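Local structure of acyl-CoA dehydrogenase (Slackia heliotrinireducens, 4RM7) at residues S110-E115 and L122-A127; Q91-Q96 and T114-T119. The protein belongs to the acyl-CoA dehydrogenase family, whose chains combine helical N- and C-terminal domains with a beta-rich middle domain. All coordinates share one frame; numbering follows the deposited sequence.

Contact 1: S110-E115 and L122-A127; sequences SPFRTE and LSYALA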
ATOM      1  N   SER A 110      23.140 -25.812  35.183  1.00 79.45           N
ATOM      2  CA  SER A 110      23.375 -27.226  34.926  1.00 77.92           C
ATOM      3  C   SER A 110      22.119 -28.095  35.084  1.00 83.16           C
ATOM      4  O   SER A 110      21.811 -28.876  34.183  1.00 82.13           O
ATOM      5  CB  SER A 110      24.490 -27.749  35.828  1.00 80.61           C
ATOM      6  OG  SER A 110      24.612 -29.153  35.705  1.00 93.16           O
ATOM      7  N   PRO A 111      21.381 -27.965  36.209  1.00 87.87           N
ATOM      8  CA  PRO A 111      20.183 -28.811  36.314  1.00 81.46           C
ATOM      9  C   PRO A 111      19.188 -28.595  35.181  1.00 74.52           C
ATOM     10  O   PRO A 111      18.632 -29.553  34.650  1.00 78.13           O
ATOM     11  CB  PRO A 111      19.566 -28.392  37.658  1.00 79.03           C
ATOM     12  CG  PRO A 111      20.262 -27.129  38.057  1.00 80.24           C
ATOM     13  CD  PRO A 111      21.625 -27.228  37.462  1.00 84.89           C
ATOM     14  N   PHE A 112      18.985 -27.344  34.802  1.00 69.55           N
ATOM     15  CA  PHE A 112      18.011 -27.015  33.769  1.00 57.60           C
ATOM     16  C   PHE A 112      18.441 -27.461  32.385  1.00 62.01           C
ATOM     17  O   PHE A 112      17.604 -27.895  31.593  1.00 67.56           O
ATOM     18  CB  PHE A 112      17.743 -25.518  33.754  1.00 53.36           C
ATOM     19  CG  PHE A 112      17.064 -25.022  34.985  1.00 57.65           C
ATOM     20  CD1 PHE A 112      15.680 -25.050  35.086  1.00 60.79           C
ATOM     21  CD2 PHE A 112      17.807 -24.537  36.049  1.00 64.32           C
ATOM     22  CE1 PHE A 112      15.046 -24.599  36.221  1.00 63.49           C
ATOM     23  CE2 PHE A 112      17.180 -24.083  37.201  1.00 71.14           C
ATOM     24  CZ  PHE A 112      15.797 -24.111  37.289  1.00 68.11           C
ATOM     25  N   ARG A 113      19.731 -27.340  32.078  1.00 61.50           N
ATOM     26  CA  ARG A 113      20.215 -27.782  30.778  1.00 61.31           C
ATOM     27  C   ARG A 113      20.039 -29.287  30.682  1.00 68.65           C
ATOM     28  O   ARG A 113      19.573 -29.813  29.671  1.00 70.49           O
ATOM     29  CB  ARG A 113      21.683 -27.408  30.551  1.00 58.56           C
ATOM     30  CG  ARG A 113      22.301 -28.178  29.372  1.00 60.18           C
ATOM     31  CD  ARG A 113      23.622 -27.604  28.867  1.00 67.28           C
ATOM     32  NE  ARG A 113      23.449 -26.466  27.962  1.00 79.19           N
ATOM     33  CZ  ARG A 113      22.974 -26.538  26.712  1.00 83.77           C
ATOM     34  NH1 ARG A 113      22.871 -25.430  25.975  1.00 75.80           N
ATOM     35  NH2 ARG A 113      22.588 -27.703  26.192  1.00 83.48           N
ATOM     36  N   THR A 114      20.402 -29.973  31.757  1.00 75.04           N
ATOM     37  CA  THR A 114      20.348 -31.426  31.789  1.00 75.40           C
ATOM     38  C   THR A 114      18.929 -31.921  31.584  1.00 74.68           C
ATOM     39  O   THR A 114      18.696 -32.866  30.834  1.00 80.77           O
ATOM     40  CB  THR A 114      20.912 -31.968  33.103  1.00 72.61           C
ATOM     41  OG1 THR A 114      22.342 -31.874  33.060  1.00 77.57           O
ATOM     42  CG2 THR A 114      20.504 -33.423  33.309  1.00 67.11           C
ATOM     43  N   GLU A 115      17.978 -31.262  32.227  1.00 68.01           N
ATOM     44  CA  GLU A 115      16.594 -31.649  32.072  1.00 65.69           C
ATOM     45  C   GLU A 115      16.145 -31.466  30.618  1.00 70.67           C
ATOM     46  O   GLU A 115      15.421 -32.299  30.062  1.00 76.79           O
ATOM     47  CB  GLU A 115      15.711 -30.843  33.014  1.00 66.31           C
ATOM     48  CG  GLU A 115      14.245 -31.151  32.830  1.00 81.36           C
ATOM     49  CD  GLU A 115      13.350 -30.310  33.701  1.00 97.18           C
ATOM     50  OE1 GLU A 115      12.287 -29.883  33.193  1.00 98.33           O
ATOM     51  OE2 GLU A 115      13.704 -30.085  34.883  1.00105.32           O
ATOM     52  N   LEU A 122      11.726 -27.540  29.239  1.00 73.86           N
ATOM     53  CA  LEU A 122      12.343 -26.679  30.227  1.00 64.34           C
ATOM     54  C   LEU A 122      11.394 -26.549  31.392  1.00 67.85           C
ATOM     55  O   LEU A 122      10.195 -26.461  31.212  1.00 79.12           O
ATOM     56  CB  LEU A 122      12.621 -25.305  29.640  1.00 62.12           C
ATOM     57  CG  LEU A 122      13.888 -25.167  28.810  1.00 65.70           C
ATOM     58  CD1 LEU A 122      14.014 -23.753  28.288  1.00 67.15           C
ATOM     59  CD2 LEU A 122      15.109 -25.531  29.627  1.00 67.02           C
ATOM     60  N   SER A 123      11.933 -26.553  32.594  1.00 68.86           N
ATOM     61  CA  SER A 123      11.114 -26.551  33.787  1.00 69.82           C
ATOM     62  C   SER A 123      10.794 -25.148  34.270  1.00 73.08           C
ATOM     63  O   SER A 123      10.236 -24.981  35.335  1.00 88.82           O
ATOM     64  CB  SER A 123      11.776 -27.359  34.897  1.00 71.08           C
ATOM     65  OG  SER A 123      12.919 -26.702  35.394  1.00 76.83           O
ATOM     66  N   TYR A 124      11.176 -24.138  33.508  1.00 64.25           N
ATOM     67  CA  TYR A 124      10.919 -22.767  33.911  1.00 61.26           C
ATOM     68  C   TYR A 124      10.302 -21.929  32.807  1.00 61.00           C
ATOM     69  O   TYR A 124      10.377 -22.275  31.648  1.00 60.39           O
ATOM     70  CB  TYR A 124      12.194 -22.110  34.430  1.00 55.57           C
ATOM     71  CG  TYR A 124      13.290 -21.986  33.415  1.00 53.81           C
ATOM     72  CD1 TYR A 124      13.379 -20.878  32.602  1.00 55.00           C
ATOM     73  CD2 TYR A 124      14.242 -22.972  33.276  1.00 58.32           C
ATOM     74  CE1 TYR A 124      14.386 -20.758  31.674  1.00 59.70           C
ATOM     75  CE2 TYR A 124      15.253 -22.859  32.351  1.00 62.29           C
ATOM     76  CZ  TYR A 124      15.316 -21.750  31.553  1.00 68.40           C
ATOM     77  OH  TYR A 124      16.319 -21.635  30.627  1.00 86.01           O
ATOM     78  N   ALA A 125       9.655 -20.842  33.194  1.00 57.14           N
ATOM     79  CA  ALA A 125       9.080 -19.909  32.244  1.00 49.52           C
ATOM     80  C   ALA A 125       9.583 -18.501  32.487  1.00 57.36           C
ATOM     81  O   ALA A 125       9.658 -18.061  33.612  1.00 75.32           O
ATOM     82  CB  ALA A 125       7.572 -19.949  32.308  1.00 48.96           C
ATOM     83  N   LEU A 126       9.925 -17.807  31.414  1.00 53.41           N
ATOM     84  CA  LEU A 126      10.526 -16.488  31.463  1.00 51.45           C
ATOM     85  C   LEU A 126       9.476 -15.411  31.703  1.00 53.93           C
ATOM     86  O   LEU A 126       8.514 -15.320  30.955  1.00 57.66           O
ATOM     87  CB  LEU A 126      11.249 -16.247  30.142  1.00 60.68           C
ATOM     88  CG  LEU A 126      12.130 -15.029  29.903  1.00 64.22           C
ATOM     89  CD1 LEU A 126      13.262 -14.952  30.926  1.00 63.98           C
ATOM     90  CD2 LEU A 126      12.686 -15.110  28.493  1.00 63.26           C
ATOM     91  N   ALA A 127       9.637 -14.597  32.739  1.00 54.52           N
ATOM     92  CA  ALA A 127       8.650 -13.548  32.998  1.00 50.65           C
ATOM     93  C   ALA A 127       9.281 -12.169  33.067  1.00 54.96           C
ATOM     94  O   ALA A 127       9.837 -11.795  34.096  1.00 60.26           O
ATOM     95  CB  ALA A 127       7.898 -13.843  34.286  1.00 50.12           C
TER
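Where helix 106-119 gives way to the edge of the beta-rich middle domain, Phe-112 on the helix meets Tyr-124, as the chain passes into strand 124-127. The two rings form an offset edge-to-face pair: the edge of Tyr-124 is directed at the face of Phe-112, with centroids 5.0 Å apart and planes at 83°. Tyr-124 CE2 lies 3.9 Å from Phe-112 CG and also reaches Phe-112 CB. Tyr-124 carries its ring between its own backbone N and carbonyl carbon (chi1 63°), a rotation that lays the ring beside the phenylalanine. Its OH passes beyond the pair and hydrogen-bonds Gln-96 O on helix 90-103, which fixes the far end of the ring. Met-189 of strand 184-191 touches both rings.

The chain turns sharply between the helix and the strand. Helix 106-119 ends, a short link follows, and the next strand joins the middle-domain sheet, pairing in parallel with strand 168-175 through bonds such as those of Ala-125 with Ala-168 and Leu-170. Leu-122, in the link, starts away from the helix, yet its CD2 turns back to within 4.0 Å of Phe-112 O.

One turn along the helix, Glu-115 stretches out fully, its CG opposite the backbone N (chi1 176°), and brings its carboxylate alongside Ser-123. Glu-115 CD lies 3.6 Å from Ser-123 CB, while Glu-115 OE1 comes within 3.4 Å of Ser-123 N at an angle too poor for a hydrogen bond. Ser-123 CB faces the carboxylate, and its OG lies obliquely by Phe-112 CD1 and CE1.

Contact 2: Q91-Q96 and T114-T119; sequences QNDLLQ and TEYQDT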
ATOM      1  N   GLN A  91      11.614 -22.330  19.193  1.00 45.86           N
ATOM      2  CA  GLN A  91      12.352 -21.062  19.235  1.00 46.87           C
ATOM      3  C   GLN A  91      12.269 -20.431  20.634  1.00 53.61           C
ATOM      4  O   GLN A  91      13.249 -19.864  21.113  1.00 65.96           O
ATOM      5  CB  GLN A  91      11.880 -20.071  18.146  1.00 38.79           C
ATOM      6  CG  GLN A  91      10.401 -19.713  18.081  1.00 43.45           C
ATOM      7  CD  GLN A  91       9.603 -20.695  17.230  1.00 57.91           C
ATOM      8  OE1 GLN A  91       9.966 -21.866  17.120  1.00 62.85           O
ATOM      9  NE2 GLN A  91       8.503 -20.223  16.637  1.00 54.77           N
ATOM     10  N   ASN A  92      11.126 -20.555  21.310  0.74 51.39           N
ATOM     11  CA  ASN A  92      10.997 -19.996  22.654  0.74 48.19           C
ATOM     12  C   ASN A  92      11.898 -20.727  23.659  0.74 48.74           C
ATOM     13  O   ASN A  92      12.461 -20.100  24.549  0.74 50.01           O
ATOM     14  CB  ASN A  92       9.539 -20.010  23.124  0.74 47.69           C
ATOM     15  CG  ASN A  92       9.368 -19.437  24.528  0.74 54.62           C
ATOM     16  OD1 ASN A  92       9.146 -20.172  25.490  0.74 65.05           O
ATOM     17  ND2 ASN A  92       9.485 -18.124  24.653  0.74 58.80           N
ATOM     18  N   ASP A  93      12.061 -22.038  23.512  1.00 46.83           N
ATOM     19  CA  ASP A  93      13.035 -22.764  24.342  1.00 55.46           C
ATOM     20  C   ASP A  93      14.476 -22.320  24.084  1.00 57.68           C
ATOM     21  O   ASP A  93      15.242 -22.127  25.026  1.00 57.46           O
ATOM     22  CB  ASP A  93      12.954 -24.269  24.124  1.00 55.70           C
ATOM     23  CG  ASP A  93      11.620 -24.842  24.507  1.00 59.70           C
ATOM     24  OD1 ASP A  93      10.914 -24.238  25.346  1.00 70.11           O
ATOM     25  OD2 ASP A  93      11.277 -25.906  23.955  1.00 63.90           O
ATOM     26  N   LEU A  94      14.844 -22.158  22.816  1.00 53.33           N
ATOM     27  CA  LEU A  94      16.220 -21.792  22.488  1.00 53.85           C
ATOM     28  C   LEU A  94      16.592 -20.464  23.125  1.00 57.34           C
ATOM     29  O   LEU A  94      17.691 -20.305  23.627  1.00 59.74           O
ATOM     30  CB  LEU A  94      16.445 -21.717  20.975  1.00 48.38           C
ATOM     31  CG  LEU A  94      16.291 -23.034  20.209  1.00 50.46           C
ATOM     32  CD1 LEU A  94      16.757 -22.879  18.775  1.00 52.14           C
ATOM     33  CD2 LEU A  94      17.023 -24.161  20.908  1.00 55.88           C
ATOM     34  N   LEU A  95      15.665 -19.518  23.121  1.00 56.49           N
ATOM     35  CA  LEU A  95      15.960 -18.205  23.660  1.00 50.67           C
ATOM     36  C   LEU A  95      16.036 -18.256  25.187  1.00 50.37           C
ATOM     37  O   LEU A  95      16.882 -17.603  25.807  1.00 52.71           O
ATOM     38  CB  LEU A  95      14.905 -17.198  23.211  1.00 46.79           C
ATOM     39  CG  LEU A  95      15.081 -15.794  23.789  1.00 46.59           C
ATOM     40  CD1 LEU A  95      16.301 -15.109  23.182  1.00 38.54           C
ATOM     41  CD2 LEU A  95      13.835 -14.960  23.592  1.00 45.40           C
ATOM     42  N   GLN A  96      15.146 -19.040  25.785  1.00 48.73           N
ATOM     43  CA  GLN A  96      15.053 -19.141  27.235  1.00 49.88           C
ATOM     44  C   GLN A  96      16.287 -19.811  27.788  1.00 51.63           C
ATOM     45  O   GLN A  96      16.739 -19.499  28.885  1.00 54.82           O
ATOM     46  CB  GLN A  96      13.814 -19.925  27.654  1.00 52.12           C
ATOM     47  CG  GLN A  96      12.551 -19.101  27.695  1.00 61.24           C
ATOM     48  CD  GLN A  96      11.426 -19.838  28.387  1.00 77.19           C
ATOM     49  OE1 GLN A  96      10.383 -19.255  28.711  1.00 84.32           O
ATOM     50  NE2 GLN A  96      11.629 -21.139  28.618  1.00 79.30           N
ATOM     51  N   THR A 114      20.402 -29.973  31.757  1.00 75.04           N
ATOM     52  CA  THR A 114      20.348 -31.426  31.789  1.00 75.40           C
ATOM     53  C   THR A 114      18.929 -31.921  31.584  1.00 74.68           C
ATOM     54  O   THR A 114      18.696 -32.866  30.834  1.00 80.77           O
ATOM     55  CB  THR A 114      20.912 -31.968  33.103  1.00 72.61           C
ATOM     56  OG1 THR A 114      22.342 -31.874  33.060  1.00 77.57           O
ATOM     57  CG2 THR A 114      20.504 -33.423  33.309  1.00 67.11           C
ATOM     58  N   GLU A 115      17.978 -31.262  32.227  1.00 68.01           N
ATOM     59  CA  GLU A 115      16.594 -31.649  32.072  1.00 65.69           C
ATOM     60  C   GLU A 115      16.145 -31.466  30.618  1.00 70.67           C
ATOM     61  O   GLU A 115      15.421 -32.299  30.062  1.00 76.79           O
ATOM     62  CB  GLU A 115      15.711 -30.843  33.014  1.00 66.31           C
ATOM     63  CG  GLU A 115      14.245 -31.151  32.830  1.00 81.36           C
ATOM     64  CD  GLU A 115      13.350 -30.310  33.701  1.00 97.18           C
ATOM     65  OE1 GLU A 115      12.287 -29.883  33.193  1.00 98.33           O
ATOM     66  OE2 GLU A 115      13.704 -30.085  34.883  1.00105.32           O
ATOM     67  N   TYR A 116      16.595 -30.378  30.003  1.00 65.67           N
ATOM     68  CA  TYR A 116      16.230 -30.075  28.632  1.00 60.63           C
ATOM     69  C   TYR A 116      16.794 -31.115  27.664  1.00 65.54           C
ATOM     70  O   TYR A 116      16.116 -31.533  26.725  1.00 66.55           O
ATOM     71  CB  TYR A 116      16.710 -28.669  28.257  1.00 56.42           C
ATOM     72  CG  TYR A 116      16.387 -28.256  26.835  1.00 54.02           C
ATOM     73  CD1 TYR A 116      15.077 -28.228  26.383  1.00 52.09           C
ATOM     74  CD2 TYR A 116      17.402 -27.887  25.949  1.00 53.19           C
ATOM     75  CE1 TYR A 116      14.780 -27.842  25.085  1.00 53.06           C
ATOM     76  CE2 TYR A 116      17.121 -27.503  24.647  1.00 49.62           C
ATOM     77  CZ  TYR A 116      15.808 -27.481  24.223  1.00 53.12           C
ATOM     78  OH  TYR A 116      15.529 -27.097  22.936  1.00 53.81           O
ATOM     79  N   GLN A 117      18.028 -31.545  27.901  1.00 69.46           N
ATOM     80  CA  GLN A 117      18.660 -32.538  27.034  1.00 69.99           C
ATOM     81  C   GLN A 117      18.067 -33.924  27.236  1.00 71.78           C
ATOM     82  O   GLN A 117      18.013 -34.730  26.307  1.00 81.82           O
ATOM     83  CB  GLN A 117      20.168 -32.549  27.265  1.00 70.90           C
ATOM     84  CG  GLN A 117      20.802 -31.238  26.812  1.00 72.29           C
ATOM     85  CD  GLN A 117      22.275 -31.119  27.140  1.00 82.31           C
ATOM     86  OE1 GLN A 117      23.025 -30.451  26.425  1.00 89.36           O
ATOM     87  NE2 GLN A 117      22.700 -31.749  28.230  1.00 83.88           N
ATOM     88  N   ASP A 118      17.584 -34.188  28.441  1.00 70.76           N
ATOM     89  CA  ASP A 118      17.021 -35.493  28.744  1.00 75.36           C
ATOM     90  C   ASP A 118      15.535 -35.593  28.403  1.00 75.51           C
ATOM     91  O   ASP A 118      15.019 -36.689  28.229  1.00 82.31           O
ATOM     92  CB  ASP A 118      17.239 -35.839  30.222  1.00 76.39           C
ATOM     93  CG  ASP A 118      18.716 -35.949  30.594  1.00 83.62           C
ATOM     94  OD1 ASP A 118      19.568 -36.074  29.684  1.00 85.24           O
ATOM     95  OD2 ASP A 118      19.025 -35.919  31.808  1.00 89.91           O
ATOM     96  N   THR A 119      14.835 -34.466  28.313  1.00 71.88           N
ATOM     97  CA  THR A 119      13.397 -34.533  28.049  1.00 69.87           C
ATOM     98  C   THR A 119      12.914 -33.650  26.898  1.00 71.23           C
ATOM     99  O   THR A 119      11.840 -33.892  26.352  1.00 71.93           O
ATOM    100  CB  THR A 119      12.585 -34.149  29.286  1.00 70.04           C
ATOM    101  OG1 THR A 119      12.654 -32.731  29.475  1.00 67.24           O
ATOM    102  CG2 THR A 119      13.124 -34.858  30.520  1.00 69.94           C
TER
HETATM  103  O   HOH W   1      13.120 -26.942  22.431  1.00 58.24           O
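A single water is gripped from both helices, by Asp-93 of helix 90-103 and Tyr-116 of helix 106-119. It donates to Asp-93 OD2 at 2.6 Å and hydrogen-bonds Tyr-116 OH at 2.5 Å, lying at the edge of the tyrosine ring and in its plane. Both separations are short, and at this resolution their exact values carry little weight. The water joins side chains whose CA atoms, of Asp-93 and Tyr-116, are 9.1 Å apart.

Tyr-116 does most of the reaching. With its ring opposite the backbone N (chi1 180°), it projects across to helix 90-103 and arrives with its phenol end. There Leu-94 CD2 packs at 3.9 Å from Tyr-116 OH; this leucine sets out away from the tyrosine, and its tip bends back to meet it. Asp-93 CB lies 4.0 Å from Tyr-116 OH and also close to Tyr-116 CE1, oblique to the ring, while the carboxylate and ring planes are turned 72° apart. Phe-49 and Val-50 of helix 43-50, together with Leu-122, touch the same tyrosine, and Phe-248 of helix 234-270 packs on Leu-94.

Behind the ring, the last turn of helix 106-119 is tied off by Thr-119. Its N and OG1 both donate to Glu-115 O, at 2.8 Å and 2.9 Å, from opposite faces of the carbonyl plane; OG1 stands 40° out of that plane. The hydroxyl also hydrogen-bonds Arg-121 N, carrying the grip past the helix end.

The consecutive helices 90-103 and 106-119, joined by a very short link and bridged by water between Asp-93 and Tyr-116, are part of the helical N-terminal domain of the acyl-CoA dehydrogenase fold.

In the fold
Both contacts use helix 106-119, with Phe-112 and Tyr-116 one turn apart on neighbouring parts of its surface, and lie on the same side of the chain's centre, with their own centres about 7 Å apart. Contact 1 is a surface contact that sets the helix against the start of the middle-domain sheet, mainly through aromatic packing. Contact 2 is buried, joins helix to helix, and relies on a water bridge alongside sparse apolar touching. Gln-96 couples them: besides its backbone O, its OE1 takes the N of Leu-126, so helix 90-103 holds the strand directly. Leu-122 CD2 also packs at 3.8 Å from Tyr-116 CB, linking the two sites.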